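Fumarate lyase (Mesorhizobium sp., PDB 3C8T) is a largely helical protein of the fumarate lyase superfamily, built around a bundle of long helices and assembled from four chains. Local coordinates at residues A[15-20]-A[327-332]. Sequence-based numbering, arbitrary orientation.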
ATOM      1  N   ASP A  15      -7.850 -17.629  16.699  1.00 39.06           N
ATOM      2  CA  ASP A  15      -8.596 -17.387  17.947  1.00 40.22           C
ATOM      3  C   ASP A  15      -7.708 -17.284  19.193  1.00 39.31           C
ATOM      4  O   ASP A  15      -7.960 -16.441  20.054  1.00 39.63           O
ATOM      5  CB  ASP A  15      -9.658 -18.475  18.146  1.00 41.64           C
ATOM      6  CG  ASP A  15     -10.884 -18.252  17.275  1.00 45.44           C
ATOM      7  OD1 ASP A  15     -10.897 -17.301  16.458  1.00 46.63           O
ATOM      8  OD2 ASP A  15     -11.855 -19.023  17.434  1.00 50.87           O
ATOM      9  N   LYS A  16      -6.683 -18.125  19.283  1.00 38.70           N
ATOM     10  CA  LYS A  16      -5.682 -18.011  20.350  1.00 39.02           C
ATOM     11  C   LYS A  16      -4.976 -16.650  20.357  1.00 38.93           C
ATOM     12  O   LYS A  16      -4.728 -16.047  21.419  1.00 39.40           O
ATOM     13  CB  LYS A  16      -4.644 -19.096  20.197  1.00 39.46           C
ATOM     14  CG  LYS A  16      -5.165 -20.468  20.517  1.00 41.13           C
ATOM     15  CD  LYS A  16      -4.010 -21.447  20.474  1.00 45.17           C
ATOM     16  CE  LYS A  16      -4.451 -22.836  20.943  1.00 47.03           C
ATOM     17  NZ  LYS A  16      -5.389 -23.461  19.949  1.00 46.74           N
ATOM     18  N   MET A  17      -4.707 -16.149  19.163  1.00 38.15           N
ATOM     19  CA  MET A  17      -4.054 -14.877  18.999  1.00 38.12           C
ATOM     20  C   MET A  17      -5.048 -13.738  19.253  1.00 38.57           C
ATOM     21  O   MET A  17      -4.692 -12.730  19.826  1.00 38.77           O
ATOM     22  CB  MET A  17      -3.362 -14.839  17.630  1.00 37.27           C
ATOM     23  CG  MET A  17      -2.235 -13.875  17.515  1.00 33.93           C
ATOM     24  SD  MET A  17      -0.859 -14.050  18.618  1.00 23.05           S
ATOM     25  CE  MET A  17       0.342 -14.877  17.555  1.00 29.06           C
ATOM     26  N   ARG A  18      -6.312 -13.937  18.912  1.00 39.53           N
ATOM     27  CA  ARG A  18      -7.371 -13.045  19.384  1.00 41.30           C
ATOM     28  C   ARG A  18      -7.601 -13.042  20.926  1.00 41.90           C
ATOM     29  O   ARG A  18      -7.881 -11.982  21.511  1.00 43.17           O
ATOM     30  CB  ARG A  18      -8.685 -13.324  18.643  1.00 41.55           C
ATOM     31  CG  ARG A  18      -8.590 -13.012  17.148  1.00 44.60           C
ATOM     32  CD  ARG A  18      -9.752 -13.608  16.360  1.00 50.33           C
ATOM     33  NE  ARG A  18     -11.006 -12.886  16.587  1.00 53.46           N
ATOM     34  CZ  ARG A  18     -12.140 -13.458  16.987  1.00 57.59           C
ATOM     35  NH1 ARG A  18     -12.194 -14.777  17.188  1.00 59.30           N
ATOM     36  NH2 ARG A  18     -13.228 -12.719  17.178  1.00 57.18           N
ATOM     37  N   GLU A  19      -7.496 -14.191  21.586  1.00 41.90           N
ATOM     38  CA  GLU A  19      -7.627 -14.203  23.048  1.00 43.57           C
ATOM     39  C   GLU A  19      -6.478 -13.422  23.666  1.00 41.53           C
ATOM     40  O   GLU A  19      -6.686 -12.576  24.521  1.00 41.09           O
ATOM     41  CB  GLU A  19      -7.701 -15.616  23.639  1.00 42.99           C
ATOM     42  CG  GLU A  19      -8.043 -15.570  25.165  1.00 48.65           C
ATOM     43  CD  GLU A  19      -8.334 -16.945  25.789  1.00 49.85           C
ATOM     44  OE1 GLU A  19      -9.528 -17.337  25.857  1.00 58.55           O
ATOM     45  OE2 GLU A  19      -7.365 -17.639  26.209  1.00 58.79           O
ATOM     46  N   LEU A  20      -5.271 -13.694  23.186  1.00 40.53           N
ATOM     47  CA  LEU A  20      -4.102 -12.917  23.549  1.00 39.85           C
ATOM     48  C   LEU A  20      -4.213 -11.373  23.466  1.00 39.20           C
ATOM     49  O   LEU A  20      -3.688 -10.677  24.327  1.00 40.15           O
ATOM     50  CB  LEU A  20      -2.933 -13.389  22.728  1.00 39.42           C
ATOM     51  CG  LEU A  20      -1.692 -12.556  22.975  1.00 42.19           C
ATOM     52  CD1 LEU A  20      -1.205 -12.699  24.438  1.00 43.77           C
ATOM     53  CD2 LEU A  20      -0.629 -12.946  21.951  1.00 42.90           C
ATOM     54  N   GLU A 327      -4.004  -7.189  14.895  1.00 30.14           N
ATOM     55  CA  GLU A 327      -4.540  -7.851  13.707  1.00 31.58           C
ATOM     56  C   GLU A 327      -3.442  -8.472  12.828  1.00 29.42           C
ATOM     57  O   GLU A 327      -3.620  -9.551  12.308  1.00 29.64           O
ATOM     58  CB  GLU A 327      -5.406  -6.879  12.899  1.00 31.56           C
ATOM     59  CG  GLU A 327      -6.640  -6.408  13.661  1.00 35.12           C
ATOM     60  CD  GLU A 327      -7.408  -5.306  12.914  1.00 37.08           C
ATOM     61  OE1 GLU A 327      -7.498  -5.378  11.654  1.00 42.79           O
ATOM     62  OE2 GLU A 327      -7.940  -4.376  13.585  1.00 46.09           O
ATOM     63  N   GLY A 328      -2.308  -7.793  12.651  1.00 29.23           N
ATOM     64  CA  GLY A 328      -1.137  -8.423  11.971  1.00 27.45           C
ATOM     65  C   GLY A 328      -0.830  -9.768  12.619  1.00 28.01           C
ATOM     66  O   GLY A 328      -0.612 -10.762  11.913  1.00 27.25           O
ATOM     67  N   PHE A 329      -0.843  -9.810  13.961  1.00 27.41           N
ATOM     68  CA  PHE A 329      -0.556 -11.046  14.714  1.00 28.16           C
ATOM     69  C   PHE A 329      -1.606 -12.125  14.545  1.00 28.14           C
ATOM     70  O   PHE A 329      -1.261 -13.276  14.348  1.00 28.70           O
ATOM     71  CB  PHE A 329      -0.321 -10.787  16.225  1.00 27.66           C
ATOM     72  CG  PHE A 329       1.150 -10.584  16.599  1.00 28.53           C
ATOM     73  CD1 PHE A 329       1.999 -11.675  16.802  1.00 27.18           C
ATOM     74  CD2 PHE A 329       1.680  -9.299  16.735  1.00 26.11           C
ATOM     75  CE1 PHE A 329       3.349 -11.491  17.164  1.00 26.74           C
ATOM     76  CE2 PHE A 329       3.034  -9.098  17.050  1.00 26.61           C
ATOM     77  CZ  PHE A 329       3.868 -10.194  17.283  1.00 27.16           C
ATOM     78  N   ALA A 330      -2.873 -11.745  14.653  1.00 28.14           N
ATOM     79  CA  ALA A 330      -3.981 -12.664  14.542  1.00 28.57           C
ATOM     80  C   ALA A 330      -4.045 -13.330  13.169  1.00 28.30           C
ATOM     81  O   ALA A 330      -4.196 -14.561  13.067  1.00 29.69           O
ATOM     82  CB  ALA A 330      -5.296 -11.930  14.833  1.00 27.40           C
ATOM     83  N   VAL A 331      -3.972 -12.514  12.116  1.00 28.04           N
ATOM     84  CA  VAL A 331      -4.010 -12.999  10.738  1.00 26.82           C
ATOM     85  C   VAL A 331      -2.739 -13.807  10.385  1.00 27.23           C
ATOM     86  O   VAL A 331      -2.831 -14.896   9.807  1.00 26.68           O
ATOM     87  CB  VAL A 331      -4.183 -11.833   9.753  1.00 28.50           C
ATOM     88  CG1 VAL A 331      -4.083 -12.348   8.295  1.00 27.18           C
ATOM     89  CG2 VAL A 331      -5.506 -11.086  10.011  1.00 26.80           C
ATOM     90  N   ALA A 332      -1.557 -13.305  10.741  1.00 24.90           N
ATOM     91  CA  ALA A 332      -0.372 -14.098  10.431  1.00 26.05           C
ATOM     92  C   ALA A 332      -0.358 -15.466  11.126  1.00 25.66           C
ATOM     93  O   ALA A 332       0.076 -16.450  10.552  1.00 26.29           O
ATOM     94  CB  ALA A 332       0.938 -13.312  10.731  1.00 25.51           C
TER
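The CA atoms of Met-17 and Ala-330 come nearest each other, at 5.0 Å, where helix 15-20 runs nearly antiparallel to segment 327-332 of helix 315-344, the axes of the two segments 8.2 Å apart at an angle of 159°. Met-17 is the chief side chain of the contact. Its CB bond points toward helix 315-344, and with CG anti to the backbone N (chi1 -157°) that carbon rests against the peptide joining Phe-329 to Ala-330, 3.4 Å from the carbonyl O of Phe-329. Bends at the next two torsions then bring the thioether alongside the phenyl group. There the methyl CE sits at the ring edge, close to the ring plane, 3.7 Å from Phe-329 CD1, while SD stands 5.2 Å from the centroid of that ring in an oblique Met-aromatic contact. On the backbone side, Met-17 CB packs 3.8 Å from Ala-330 CA, a close approach consistent with the small side chain of Ala-330. Arg-18 adds only its aliphatic stem, with CG 4.2 Å from Ala-330 CB; its NH1 turns back along its own helix to form a salt bridge with Asp-15 OD1 (2.9 Å), meeting that oxygen from above the carboxylate plane. Ile-123 of helix 104-140 touches both Met-17 and Phe-329, and Asp-14 shares a backbone hydrogen bond with Ala-330. Between the two segments themselves the attraction is probably mostly dispersion, with a weak sulfur-aromatic part, within a buried apolar patch, while the charged pair stays at the exposed margin.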